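Local coordinates for N utilization substance protein B (Aquifex aeolicus, PDB 3R2C), which is probably involved in transcription antitermination, binding the boxA sequence of ribosomal RNA operons and supporting transcription of rRNA genes, at residues A[81-84]-A[85-88]; A[22-25]-A[26-29]; A[97-100]-A[101-104]; A[126-129]-A[130-134]; A[39-42]-A[43-47]. All coordinates share one frame; numbering follows the deposited sequence.

The five contacts are local examples of one principle, side chains three to five residues apart meeting along a helix or at its start, in an all-helical chain. Along the sequence they come in the order contact 2, contact 5, contact 1, contact 3, contact 4. The centre of contact 1, on helix 79-94, lies about 4 Å from that of the chain, and Leu85 touches contact 4, on helix 117-137. Contacts 3 and 4, with centres about 12 Å apart, meet through Phe104 and Pro100. Contacts 2 and 5 meet where Phe29 packs on helix 41-56; the centre of each lies about 28 Å from that of contact 4. Contacts 1, 3 and 4 thus bear the RNA, while 2 and 5 join other helices away from it.

Contact 1: residues A[81-84]-A[85-88]; sequences ERNA and LRLG. With nucleotides of chain E.
Asn83 and Arg86, one turn apart on helix 79-94, lie side by side and point the same way. Arg86 NH1 gives a hydrogen bond to Asn83 OD1 at 3.0 Å, with the oxygen in the guanidinium plane but the nitrogen above the plane of the amide. Extended from CG to NE, Arg86 also passes beside Arg82. Arg82 CD lies over one face of the Arg86 guanidinium, toward its rim, 3.6 Å from Arg86 CZ. The two guanidinium planes are turned 72° apart, and Arg86 NH1 sits at the edge of the Arg82 group, 3.8 Å from its NE. Acidic partners probably offset this closeness of like charges: Asp19 binds Arg82 NE, and Asp62 binds Arg86 NH2. Asn83 ND2 is held by Tyr79 O and by Asp19.

This is the densely packed part, deep in the protein, where Leu87 rests on helix 3-21 and Ala84 on helix 100-114. Leu85 folds its CG back to 3.4 Å from Glu81 O and leans on helix 117-137. The Glu81 end is less packed: bent at chi2 (91°), its chain reaches out of the helix cluster to the RNA, and OE2 accepts a nearly straight hydrogen bond from N3 of U8 of chain E at 2.7 Å. A polar side chain of another protein also binds OE2. The whole is a central helix of the NusB fold, with a buried arginine network behind and, at the RNA-binding site, a carboxylate that binds the N3 of a uridine.

Contact 2: residues A[22-25]-A[26-29]; sequences GENP and GELF
Asn24 and Leu28 meet at the start of helix 25-36, where Asn24 O accepts a hydrogen bond from Leu28 N at 3.0 Å. The approach to this turn begins at Gly22, which takes positive phi (70°) as the chain leaves helix 3-21. Glu23 comes next, and its backbone O lies 3.8 Å from Leu28 CD1. Its carboxylate turns to other partners, with OE1 in a salt bridge with Arg21 and OE2 in a salt bridge with a basic side chain of another protein chain.

Asn24 holds the N-cap position. Its backbone N gives a hydrogen bond to a water at 3.0 Å, and in the conformer of Glu27 given here, one of two, the same water donates to Glu27 OE1 at 2.8 Å. In that conformer the side chains of Asn24 and Glu27 cross at about a right angle. Glu27 CG then lies beside its own backbone N (chi1 -78°) and the chain runs on extended, which probably brings the carboxylate back to the water.

Pro25 begins the helix, and its O receives Phe29 N at 2.8 Å. Its ring packs on Trp18 of helix 3-21 and on Val55 of helix 41-56, while Phe29 reaches Tyr44 edge-to-face. In this conformer of Glu27 an acidic side chain lies near the helix start, where the helix dipole would probably favour its negative charge.

Contact 3: residues A[97-100]-A[101-104]; sequences SKEP and GRVF. With nucleotides of chain E.
Glu99 O is shared by two backbone amides, each through a weak hydrogen bond: Arg102 N at 3.0 Å and Val103 N at 3.3 Å. The residue is the N-cap of helix 100-114, and just before it an ST turn sets the approach, with Ser97 OG accepting from Glu99 N at 3.0 Å. Together they form a helix start that serves as an RNA-binding surface.

Glu99 and Arg102 cross at about a right angle and join in a salt bridge, NH1 to OE1. Glu99 CG stands between its backbone N and carbonyl carbon (chi1 58°), from where the extended chain carries the carboxylate to the arginine. OE1 lies in the guanidinium plane, yet NH1 meets the carboxylate from above its plane, the two groups being 88° apart. Glu99 OE2 has a second partner in Arg8.

Held at its edge, the Arg102 guanidinium is sandwiched between nucleotides. C8 of G1 of chain E lies over its centre, and C5 of C3 of chain E covers the opposite face toward the rim. Gly101 N gives O2 of that cytidine a weak bond at 3.4 Å, and Gly101 CA comes within 3.4 Å of its O3'. Further along, Phe104 turns one face to U4 of chain E, while Pro100 O stands at its edge. N1 of that uridine lies 3.6 Å above the plane of the Phe104 ring, over its centre.

Contact 4: residues A[126-129]-A[130-134]; sequences VLSA and IYKAY. With nucleotides of chain E.
Lys132 curls back along helix 117-137 over Ser128, one turn earlier, with bends at chi2, chi3 and chi4. Its CB starts beside the backbone, 3.5 Å from Ser128 O. CG stays near the same oxygen, and CD lies close to it while also approaching O4 of U4 of chain E. CE is modelled next to Ser128 OG, an approach so close that it is doubtful. At the tip NZ gives Ser128 O a weak hydrogen bond at 3.4 Å. That carbonyl already accepts Lys132 N, so backbone and side chain of the lysine converge on one oxygen, the side chain only weakly.

Ser128 OG, placed opposite its own backbone N (chi1 -174°), faces the RNA. It accepts a hydrogen bond from N3 of U4 of chain E at 3.0 Å and donates one to O2 of C6 of chain E at 2.9 Å, linking two bases through a single hydroxyl. Nearby, Val126 CG2 and Ala129 CB pack against U7 of chain E. Val126 CG1 meets Ile130 CD1 at 3.8 Å, and Ile130 continues onto helices 58-66 and 79-94. Ile130 faces inward, while Ser128, Ala129 and one branch of Val126 meet the bases, as befits an amphipathic helix at the RNA-binding site of a NusB protein.

Contact 5: residues A[39-42]-A[43-47]; sequences KNKD and AYEYA
Lys41 and Glu45, one turn apart at the start of helix 41-56, make the charged part of this contact. Lys41 NZ forms a salt bridge with Glu45 OE2 at 3.2 Å, coming from above the carboxylate plane. With CG opposite its own backbone N (chi1 168°), the lysine crosses the glutamate at a slant until a bend at chi4 turns NZ to the carboxylate. Lys41 CG also lies against the carboxylate carbon, 3.6 Å from Glu45 CD. The bridge lies at the protein surface, so solvent probably weakens its attraction.

Hydrogen bonds of the backbone set the helical frame. Asn40, at the N-cap position, offers its O to Tyr44 N at 3.0 Å, but its side chain makes no capping bond. Lys41 O receives Glu45 N, and Asp42 O receives Tyr46 N. Asp42 also folds its carboxylate back on the first turn: at chi1 52° OD1 approaches Ala43 N to 2.6 Å, in a weak and strongly bent (122°) bond.

Much of the packing comes from the two tyrosines and Ala47, which turn to neighbouring helices. Tyr44 touches Val33 of helix 25-36, and Ala47 rests on Thr10 of helix 3-21. Tyr46 packs on Arg4 and Ala7 of helix 3-21, and its OH is hydrogen-bonded to Glu91 of helix 79-94. Exposed charges on one side and tyrosines lying against neighbouring helices on the other are the signs of an amphipathic helix start, here in the helical bundle of NusB.

Contact 1: residues A[81-84]-A[85-88]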
# COMPACT_ATOMS: atom_id res chain seq x y z
N GLU A 81 3.15 4.58 3.98
CA GLU A 81 4.21 4.38 4.97
C GLU A 81 4.04 3.07 5.74
O GLU A 81 5.00 2.33 5.96
CB GLU A 81 4.25 5.55 5.95
CG GLU A 81 4.62 6.88 5.32
CD GLU A 81 3.41 7.68 4.84
OE1 GLU A 81 2.46 7.11 4.27
OE2 GLU A 81 3.43 8.91 5.03
N ARG A 82 2.81 2.76 6.13
CA ARG A 82 2.58 1.59 6.97
C ARG A 82 2.89 0.32 6.18
O ARG A 82 3.52 -0.59 6.68
CB ARG A 82 1.15 1.56 7.53
CG ARG A 82 0.73 0.24 8.19
CD ARG A 82 -0.66 0.37 8.88
NE ARG A 82 -1.66 0.88 7.95
CZ ARG A 82 -2.14 2.12 7.94
NH1 ARG A 82 -1.77 3.00 8.86
NH2 ARG A 82 -3.02 2.47 7.01
N ASN A 83 2.50 0.27 4.92
CA ASN A 83 2.74 -0.93 4.14
C ASN A 83 4.16 -1.06 3.59
O ASN A 83 4.68 -2.18 3.44
CB ASN A 83 1.65 -1.06 3.09
CG ASN A 83 0.31 -1.31 3.74
OD1 ASN A 83 0.12 -2.37 4.31
ND2 ASN A 83 -0.59 -0.34 3.73
N ALA A 84 4.82 0.07 3.38
CA ALA A 84 6.23 0.03 3.02
C ALA A 84 7.06 -0.46 4.21
O ALA A 84 8.02 -1.21 4.04
CB ALA A 84 6.72 1.40 2.55
N LEU A 85 6.68 -0.03 5.42
CA LEU A 85 7.33 -0.50 6.64
C LEU A 85 7.06 -1.98 6.88
O LEU A 85 7.94 -2.71 7.31
CB LEU A 85 6.90 0.32 7.88
CG LEU A 85 7.62 1.68 8.00
CD1 LEU A 85 6.94 2.60 9.02
CD2 LEU A 85 9.09 1.47 8.35
N ARG A 86 5.85 -2.44 6.60
CA ARG A 86 5.55 -3.85 6.82
C ARG A 86 6.42 -4.69 5.91
O ARG A 86 6.95 -5.73 6.30
CB ARG A 86 4.07 -4.13 6.54
CG ARG A 86 3.14 -3.73 7.69
CD ARG A 86 1.69 -3.52 7.19
NE ARG A 86 0.74 -3.54 8.30
CZ ARG A 86 -0.54 -3.21 8.20
NH1 ARG A 86 -1.06 -2.80 7.05
NH2 ARG A 86 -1.31 -3.30 9.27
N LEU A 87 6.57 -4.23 4.68
CA LEU A 87 7.36 -4.96 3.70
C LEU A 87 8.83 -4.96 4.10
O LEU A 87 9.52 -5.99 4.01
CB LEU A 87 7.16 -4.33 2.31
CG LEU A 87 7.96 -4.97 1.18
CD1 LEU A 87 7.62 -6.45 1.04
CD2 LEU A 87 7.71 -4.21 -0.14
N GLY A 88 9.34 -3.80 4.53
CA GLY A 88 10.73 -3.68 4.94
C GLY A 88 11.02 -4.62 6.10
O GLY A 88 12.05 -5.29 6.13
P U E 8 8.99 13.10 13.08
OP1 U E 8 10.11 14.02 13.39
OP2 U E 8 8.06 12.71 14.17
O5' U E 8 8.16 13.63 11.83
C5' U E 8 8.76 13.67 10.54
C4' U E 8 7.74 13.97 9.47
O4' U E 8 7.20 12.72 8.92
C3' U E 8 6.52 14.79 9.92
O3' U E 8 6.19 15.74 8.90
C2' U E 8 5.42 13.74 9.99
O2' U E 8 4.11 14.25 9.86
C1' U E 8 5.81 12.87 8.81
N1 U E 8 5.15 11.54 8.78
C2 U E 8 4.87 11.08 7.50
O2 U E 8 5.20 11.68 6.48
N3 U E 8 4.22 9.88 7.45
C4 U E 8 3.81 9.12 8.53
O4 U E 8 3.23 8.05 8.30
C5 U E 8 4.10 9.66 9.82
C6 U E 8 4.73 10.84 9.90

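Contact 2: residues A[22-25]-A[26-29]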
# COMPACT_ATOMS: atom_id res chain seq x y z
N GLY A 22 -9.11 -5.34 2.46
CA GLY A 22 -9.31 -6.43 3.40
C GLY A 22 -9.74 -7.73 2.73
O GLY A 22 -10.39 -8.57 3.34
N GLU A 23 -9.39 -7.91 1.48
CA GLU A 23 -9.79 -9.13 0.79
C GLU A 23 -8.65 -10.15 0.82
O GLU A 23 -7.59 -9.87 1.36
CB GLU A 23 -10.20 -8.83 -0.64
CG GLU A 23 -11.45 -7.96 -0.69
CD GLU A 23 -11.71 -7.42 -2.07
OE1 GLU A 23 -11.36 -8.12 -3.04
OE2 GLU A 23 -12.26 -6.31 -2.17
N ASN A 24 -8.87 -11.33 0.25
CA ASN A 24 -7.87 -12.38 0.28
C ASN A 24 -6.56 -11.96 -0.41
O ASN A 24 -6.55 -11.63 -1.59
CB ASN A 24 -8.42 -13.63 -0.41
CG ASN A 24 -7.40 -14.73 -0.51
OD1 ASN A 24 -6.69 -15.02 0.45
ND2 ASN A 24 -7.30 -15.35 -1.68
N PRO A 25 -5.44 -11.99 0.32
CA PRO A 25 -4.16 -11.58 -0.28
C PRO A 25 -3.80 -12.38 -1.53
O PRO A 25 -3.22 -11.81 -2.44
CB PRO A 25 -3.15 -11.83 0.84
CG PRO A 25 -3.94 -11.70 2.09
CD PRO A 25 -5.30 -12.26 1.76
N GLY A 26 -4.13 -13.67 -1.56
CA GLY A 26 -3.90 -14.49 -2.74
C GLY A 26 -4.60 -13.96 -3.98
O GLY A 26 -4.02 -13.97 -5.06
N GLU A 27 -5.84 -13.52 -3.82
CA GLU A 27 -6.63 -12.92 -4.91
C GLU A 27 -6.12 -11.52 -5.29
O GLU A 27 -6.14 -11.14 -6.47
CB GLU A 27 -8.11 -12.85 -4.50
CG GLU A 27 -8.85 -14.18 -4.61
CD GLU A 27 -10.21 -14.17 -3.92
OE1 GLU A 27 -10.88 -13.11 -3.92
OE2 GLU A 27 -10.61 -15.22 -3.37
N LEU A 28 -5.70 -10.74 -4.30
CA LEU A 28 -5.12 -9.43 -4.57
C LEU A 28 -3.79 -9.57 -5.32
O LEU A 28 -3.47 -8.77 -6.20
CB LEU A 28 -4.95 -8.63 -3.27
CG LEU A 28 -6.25 -8.26 -2.55
CD1 LEU A 28 -5.98 -7.62 -1.20
CD2 LEU A 28 -7.12 -7.34 -3.43
N PHE A 29 -3.01 -10.60 -4.98
CA PHE A 29 -1.74 -10.87 -5.63
C PHE A 29 -1.96 -11.21 -7.11
O PHE A 29 -1.24 -10.74 -7.99
CB PHE A 29 -1.03 -12.03 -4.93
CG PHE A 29 0.35 -12.33 -5.48
CD1 PHE A 29 1.43 -11.55 -5.13
CD2 PHE A 29 0.55 -13.41 -6.32
CE1 PHE A 29 2.71 -11.82 -5.64
CE2 PHE A 29 1.82 -13.70 -6.83
CZ PHE A 29 2.90 -12.89 -6.48
O HOH W 1 -11.30 -12.15 -1.34

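Contact 3: residues A[97-100]-A[101-104]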
# COMPACT_ATOMS: atom_id res chain seq x y z
N SER A 97 17.38 -10.69 5.39
CA SER A 97 18.02 -10.27 4.15
C SER A 97 19.53 -10.16 4.33
O SER A 97 20.02 -9.62 5.32
CB SER A 97 17.50 -8.91 3.70
OG SER A 97 18.33 -8.37 2.67
N LYS A 98 20.27 -10.65 3.33
CA LYS A 98 21.72 -10.50 3.34
C LYS A 98 22.17 -9.26 2.58
O LYS A 98 23.37 -8.97 2.53
CB LYS A 98 22.38 -11.76 2.78
CG LYS A 98 22.17 -13.01 3.64
CD LYS A 98 22.56 -12.73 5.10
CE LYS A 98 22.22 -13.89 6.02
NZ LYS A 98 23.27 -14.95 6.04
N GLU A 99 21.23 -8.53 2.00
CA GLU A 99 21.55 -7.27 1.32
C GLU A 99 20.69 -6.13 1.86
O GLU A 99 19.92 -5.53 1.12
CB GLU A 99 21.37 -7.42 -0.20
CG GLU A 99 19.97 -7.83 -0.65
CD GLU A 99 19.86 -7.98 -2.17
OE1 GLU A 99 20.89 -8.22 -2.84
OE2 GLU A 99 18.73 -7.85 -2.71
N PRO A 100 20.84 -5.82 3.16
CA PRO A 100 19.88 -4.91 3.81
C PRO A 100 19.87 -3.52 3.19
O PRO A 100 18.81 -2.92 3.07
CB PRO A 100 20.37 -4.87 5.27
CG PRO A 100 21.80 -5.34 5.21
CD PRO A 100 21.82 -6.36 4.12
N GLY A 101 21.03 -3.03 2.76
CA GLY A 101 21.08 -1.69 2.20
C GLY A 101 20.23 -1.59 0.96
O GLY A 101 19.65 -0.54 0.69
N ARG A 102 20.15 -2.66 0.18
CA ARG A 102 19.34 -2.62 -1.04
C ARG A 102 17.87 -2.66 -0.70
O ARG A 102 17.06 -2.07 -1.40
CB ARG A 102 19.68 -3.78 -1.95
CG ARG A 102 20.94 -3.55 -2.74
CD ARG A 102 21.38 -4.81 -3.44
NE ARG A 102 22.62 -4.59 -4.19
CZ ARG A 102 23.40 -5.57 -4.61
NH1 ARG A 102 23.09 -6.83 -4.35
NH2 ARG A 102 24.50 -5.28 -5.29
N VAL A 103 17.52 -3.36 0.37
CA VAL A 103 16.14 -3.35 0.83
C VAL A 103 15.72 -1.93 1.19
O VAL A 103 14.67 -1.46 0.76
CB VAL A 103 15.94 -4.29 2.04
CG1 VAL A 103 14.51 -4.16 2.58
CG2 VAL A 103 16.24 -5.73 1.65
N PHE A 104 16.55 -1.25 1.97
CA PHE A 104 16.27 0.12 2.38
C PHE A 104 16.09 1.02 1.17
O PHE A 104 15.16 1.82 1.11
CB PHE A 104 17.41 0.70 3.24
CG PHE A 104 17.26 0.47 4.73
CD1 PHE A 104 17.83 -0.65 5.33
CD2 PHE A 104 16.61 1.39 5.54
CE1 PHE A 104 17.71 -0.85 6.70
CE2 PHE A 104 16.50 1.19 6.92
CZ PHE A 104 17.05 0.07 7.50
P C E 3 25.44 0.31 -4.01
OP1 C E 3 26.91 0.16 -4.15
OP2 C E 3 24.55 -0.58 -4.79
O5' C E 3 25.05 0.25 -2.47
C5' C E 3 23.72 0.53 -2.07
C4' C E 3 23.41 -0.11 -0.75
O4' C E 3 23.29 -1.55 -0.94
C3' C E 3 24.46 0.09 0.33
O3' C E 3 23.81 0.18 1.59
C2' C E 3 25.26 -1.21 0.26
O2' C E 3 25.96 -1.54 1.45
C1' C E 3 24.15 -2.21 -0.03
N1 C E 3 24.61 -3.47 -0.65
C2 C E 3 24.20 -4.67 -0.06
O2 C E 3 23.45 -4.64 0.93
N3 C E 3 24.61 -5.84 -0.61
C4 C E 3 25.41 -5.84 -1.68
N4 C E 3 25.78 -7.02 -2.17
C5 C E 3 25.85 -4.63 -2.29
C6 C E 3 25.43 -3.48 -1.75
O5' G E 1 23.26 -4.91 -10.80
C5' G E 1 22.79 -3.77 -11.51
C4' G E 1 22.61 -2.59 -10.60
O4' G E 1 21.50 -2.86 -9.68
C3' G E 1 23.80 -2.26 -9.71
O3' G E 1 23.73 -0.87 -9.39
C2' G E 1 23.48 -3.09 -8.46
O2' G E 1 24.16 -2.71 -7.29
C1' G E 1 21.97 -2.85 -8.35
N9 G E 1 21.23 -3.85 -7.60
C8 G E 1 21.39 -5.21 -7.41
N7 G E 1 20.43 -5.72 -6.67
C5 G E 1 19.60 -4.65 -6.37
C6 G E 1 18.40 -4.55 -5.61
O6 G E 1 17.81 -5.44 -5.01
N1 G E 1 17.88 -3.25 -5.58
C2 G E 1 18.47 -2.18 -6.20
N2 G E 1 17.88 -0.99 -6.08
N3 G E 1 19.58 -2.26 -6.90
C4 G E 1 20.08 -3.51 -6.94
P U E 4 24.15 1.35 2.62
OP1 U E 4 24.89 2.40 1.87
OP2 U E 4 24.80 0.71 3.79
O5' U E 4 22.73 1.89 3.02
C5' U E 4 21.78 2.24 2.04
C4' U E 4 20.69 3.06 2.64
O4' U E 4 19.96 2.25 3.59
C3' U E 4 21.17 4.24 3.46
O3' U E 4 21.48 5.36 2.64
C2' U E 4 20.01 4.47 4.43
O2' U E 4 18.95 5.17 3.79
C1' U E 4 19.54 3.04 4.67
N1 U E 4 20.08 2.44 5.92
C2 U E 4 19.63 2.92 7.13
O2 U E 4 18.87 3.86 7.25
N3 U E 4 20.13 2.26 8.23
C4 U E 4 20.98 1.19 8.24
O4 U E 4 21.33 0.72 9.32
C5 U E 4 21.38 0.72 6.95
C6 U E 4 20.91 1.35 5.86

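Contact 4: residues A[126-129]-A[130-134]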
# COMPACT_ATOMS: atom_id res chain seq x y z
N VAL A 126 12.30 5.28 10.85
CA VAL A 126 11.71 4.18 11.61
C VAL A 126 12.36 2.83 11.27
O VAL A 126 12.74 2.07 12.16
CB VAL A 126 10.18 4.08 11.39
CG1 VAL A 126 9.62 2.85 12.11
CG2 VAL A 126 9.48 5.35 11.89
N LEU A 127 12.49 2.52 9.99
CA LEU A 127 13.02 1.22 9.59
C LEU A 127 14.47 1.03 10.06
O LEU A 127 14.88 -0.08 10.40
CB LEU A 127 12.97 1.04 8.06
CG LEU A 127 13.21 -0.41 7.59
CD1 LEU A 127 12.16 -1.37 8.20
CD2 LEU A 127 13.15 -0.50 6.06
N SER A 128 15.24 2.12 10.08
CA SER A 128 16.61 2.06 10.55
C SER A 128 16.70 1.72 12.03
O SER A 128 17.55 0.94 12.44
CB SER A 128 17.31 3.40 10.30
OG SER A 128 18.69 3.29 10.62
N ALA A 129 15.83 2.32 12.83
CA ALA A 129 15.76 2.01 14.26
C ALA A 129 15.34 0.56 14.48
O ALA A 129 15.91 -0.14 15.33
CB ALA A 129 14.79 2.95 14.96
N ILE A 130 14.35 0.09 13.73
CA ILE A 130 13.89 -1.28 13.85
C ILE A 130 15.05 -2.21 13.55
O ILE A 130 15.29 -3.18 14.27
CB ILE A 130 12.74 -1.59 12.85
CG1 ILE A 130 11.45 -0.90 13.31
CG2 ILE A 130 12.51 -3.10 12.74
CD1 ILE A 130 10.36 -0.88 12.22
N TYR A 131 15.77 -1.91 12.47
CA TYR A 131 16.85 -2.77 12.02
C TYR A 131 18.01 -2.79 13.03
O TYR A 131 18.62 -3.83 13.26
CB TYR A 131 17.37 -2.33 10.64
CG TYR A 131 18.29 -3.34 10.02
CD1 TYR A 131 17.87 -4.65 9.80
CD2 TYR A 131 19.59 -3.00 9.65
CE1 TYR A 131 18.71 -5.59 9.24
CE2 TYR A 131 20.44 -3.94 9.09
CZ TYR A 131 19.99 -5.23 8.87
OH TYR A 131 20.82 -6.17 8.32
N LYS A 132 18.33 -1.66 13.62
CA LYS A 132 19.46 -1.63 14.54
C LYS A 132 19.14 -2.38 15.83
O LYS A 132 20.01 -3.02 16.41
CB LYS A 132 19.91 -0.20 14.83
CG LYS A 132 21.11 0.24 13.99
CD LYS A 132 20.68 0.69 12.61
CE LYS A 132 20.80 2.19 12.46
NZ LYS A 132 20.07 2.94 13.52
N ALA A 133 17.88 -2.31 16.25
CA ALA A 133 17.45 -3.03 17.43
C ALA A 133 17.46 -4.54 17.17
O ALA A 133 17.82 -5.32 18.04
CB ALA A 133 16.07 -2.57 17.86
N TYR A 134 17.09 -4.94 15.96
CA TYR A 134 17.19 -6.34 15.56
C TYR A 134 18.64 -6.83 15.55
O TYR A 134 18.95 -7.89 16.09
CB TYR A 134 16.56 -6.53 14.17
CG TYR A 134 16.87 -7.85 13.50
CD1 TYR A 134 16.35 -9.05 13.99
CD2 TYR A 134 17.64 -7.90 12.34
CE1 TYR A 134 16.62 -10.27 13.36
CE2 TYR A 134 17.92 -9.10 11.71
CZ TYR A 134 17.41 -10.28 12.22
OH TYR A 134 17.69 -11.46 11.57
P U E 4 24.15 1.35 2.62
OP1 U E 4 24.89 2.40 1.87
OP2 U E 4 24.80 0.71 3.79
O5' U E 4 22.73 1.89 3.02
C5' U E 4 21.78 2.24 2.04
C4' U E 4 20.69 3.06 2.64
O4' U E 4 19.96 2.25 3.59
C3' U E 4 21.17 4.24 3.46
O3' U E 4 21.48 5.36 2.64
C2' U E 4 20.01 4.47 4.43
O2' U E 4 18.95 5.17 3.79
C1' U E 4 19.54 3.04 4.67
N1 U E 4 20.08 2.44 5.92
C2 U E 4 19.63 2.92 7.13
O2 U E 4 18.87 3.86 7.25
N3 U E 4 20.13 2.26 8.23
C4 U E 4 20.98 1.19 8.24
O4 U E 4 21.33 0.72 9.32
C5 U E 4 21.38 0.72 6.95
C6 U E 4 20.91 1.35 5.86
P C E 6 18.34 11.44 5.75
OP1 C E 6 17.54 12.68 5.70
OP2 C E 6 19.81 11.55 5.85
O5' C E 6 17.81 10.50 6.94
C5' C E 6 16.41 10.28 7.13
C4' C E 6 16.16 9.53 8.42
O4' C E 6 16.84 8.25 8.36
C3' C E 6 16.67 10.22 9.69
O3' C E 6 15.89 9.78 10.80
C2' C E 6 18.08 9.64 9.80
O2' C E 6 18.65 9.73 11.09
C1' C E 6 17.83 8.19 9.39
N1 C E 6 19.01 7.48 8.85
C2 C E 6 19.57 6.42 9.57
O2 C E 6 19.06 6.12 10.66
N3 C E 6 20.63 5.75 9.07
C4 C E 6 21.14 6.13 7.89
N4 C E 6 22.19 5.45 7.42
C5 C E 6 20.60 7.21 7.14
C6 C E 6 19.54 7.85 7.65
P U E 7 15.42 10.82 11.94
OP1 U E 7 15.58 12.18 11.39
OP2 U E 7 16.14 10.45 13.17
O5' U E 7 13.87 10.48 12.09
C5' U E 7 12.94 10.87 11.09
C4' U E 7 11.52 10.61 11.54
O4' U E 7 11.40 9.23 12.00
C3' U E 7 11.03 11.49 12.68
O3' U E 7 9.64 11.75 12.51
C2' U E 7 11.21 10.60 13.90
O2' U E 7 10.38 10.93 14.99
C1' U E 7 10.86 9.24 13.31
N1 U E 7 11.44 8.10 14.06
C2 U E 7 10.53 7.37 14.81
O2 U E 7 9.34 7.62 14.86
N3 U E 7 11.09 6.34 15.51
C4 U E 7 12.41 5.96 15.54
O4 U E 7 12.70 4.99 16.23
C5 U E 7 13.29 6.77 14.75
C6 U E 7 12.78 7.80 14.05

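Contact 5: residues A[39-42]-A[43-47]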
# COMPACT_ATOMS: atom_id res chain seq x y z
N LYS A 39 5.68 -11.89 -15.74
CA LYS A 39 5.81 -13.08 -16.56
C LYS A 39 7.12 -13.83 -16.30
O LYS A 39 7.38 -14.84 -16.93
CB LYS A 39 5.72 -12.68 -18.03
CG LYS A 39 6.29 -11.29 -18.28
CD LYS A 39 6.96 -11.12 -19.63
CE LYS A 39 8.01 -10.02 -19.53
NZ LYS A 39 8.62 -9.63 -20.83
N ASN A 40 7.94 -13.34 -15.38
CA ASN A 40 9.20 -14.02 -15.07
C ASN A 40 9.14 -14.73 -13.72
O ASN A 40 8.70 -14.15 -12.73
CB ASN A 40 10.37 -13.04 -15.08
CG ASN A 40 10.58 -12.41 -16.45
OD1 ASN A 40 10.22 -11.25 -16.68
ND2 ASN A 40 11.14 -13.18 -17.38
N LYS A 41 9.59 -15.97 -13.70
CA LYS A 41 9.52 -16.77 -12.48
C LYS A 41 10.31 -16.13 -11.34
O LYS A 41 9.89 -16.20 -10.20
CB LYS A 41 10.01 -18.20 -12.76
CG LYS A 41 10.27 -19.06 -11.52
CD LYS A 41 10.87 -20.41 -11.92
CE LYS A 41 11.68 -21.04 -10.79
NZ LYS A 41 10.97 -22.18 -10.12
N ASP A 42 11.44 -15.49 -11.64
CA ASP A 42 12.25 -14.92 -10.57
C ASP A 42 11.47 -13.88 -9.75
O ASP A 42 11.40 -13.97 -8.52
CB ASP A 42 13.61 -14.36 -11.08
CG ASP A 42 13.47 -13.39 -12.26
OD1 ASP A 42 12.37 -12.86 -12.52
OD2 ASP A 42 14.50 -13.12 -12.94
N ALA A 43 10.83 -12.93 -10.44
CA ALA A 43 10.17 -11.81 -9.78
C ALA A 43 8.81 -12.21 -9.23
O ALA A 43 8.35 -11.70 -8.19
CB ALA A 43 10.02 -10.64 -10.74
N TYR A 44 8.14 -13.12 -9.93
CA TYR A 44 6.86 -13.64 -9.49
C TYR A 44 7.02 -14.42 -8.17
O TYR A 44 6.26 -14.23 -7.21
CB TYR A 44 6.27 -14.56 -10.56
CG TYR A 44 4.98 -15.23 -10.16
CD1 TYR A 44 4.98 -16.43 -9.46
CD2 TYR A 44 3.75 -14.65 -10.47
CE1 TYR A 44 3.79 -17.05 -9.09
CE2 TYR A 44 2.57 -15.26 -10.11
CZ TYR A 44 2.59 -16.45 -9.42
OH TYR A 44 1.41 -17.06 -9.05
N GLU A 45 8.02 -15.29 -8.12
CA GLU A 45 8.21 -16.12 -6.94
C GLU A 45 8.73 -15.30 -5.76
O GLU A 45 8.32 -15.54 -4.63
CB GLU A 45 9.14 -17.30 -7.26
CG GLU A 45 8.43 -18.34 -8.12
CD GLU A 45 9.14 -19.68 -8.16
OE1 GLU A 45 10.27 -19.78 -7.63
OE2 GLU A 45 8.56 -20.63 -8.73
N TYR A 46 9.60 -14.33 -6.01
CA TYR A 46 10.10 -13.52 -4.91
C TYR A 46 8.99 -12.61 -4.35
O TYR A 46 8.86 -12.48 -3.14
CB TYR A 46 11.32 -12.69 -5.34
CG TYR A 46 12.12 -12.22 -4.14
CD1 TYR A 46 12.88 -13.12 -3.41
CD2 TYR A 46 12.09 -10.88 -3.72
CE1 TYR A 46 13.60 -12.72 -2.31
CE2 TYR A 46 12.82 -10.47 -2.61
CZ TYR A 46 13.58 -11.40 -1.91
OH TYR A 46 14.31 -11.04 -0.80
N ALA A 47 8.22 -11.98 -5.23
CA ALA A 47 7.06 -11.20 -4.81
C ALA A 47 6.09 -12.05 -3.98
O ALA A 47 5.57 -11.58 -2.95
CB ALA A 47 6.32 -10.63 -6.03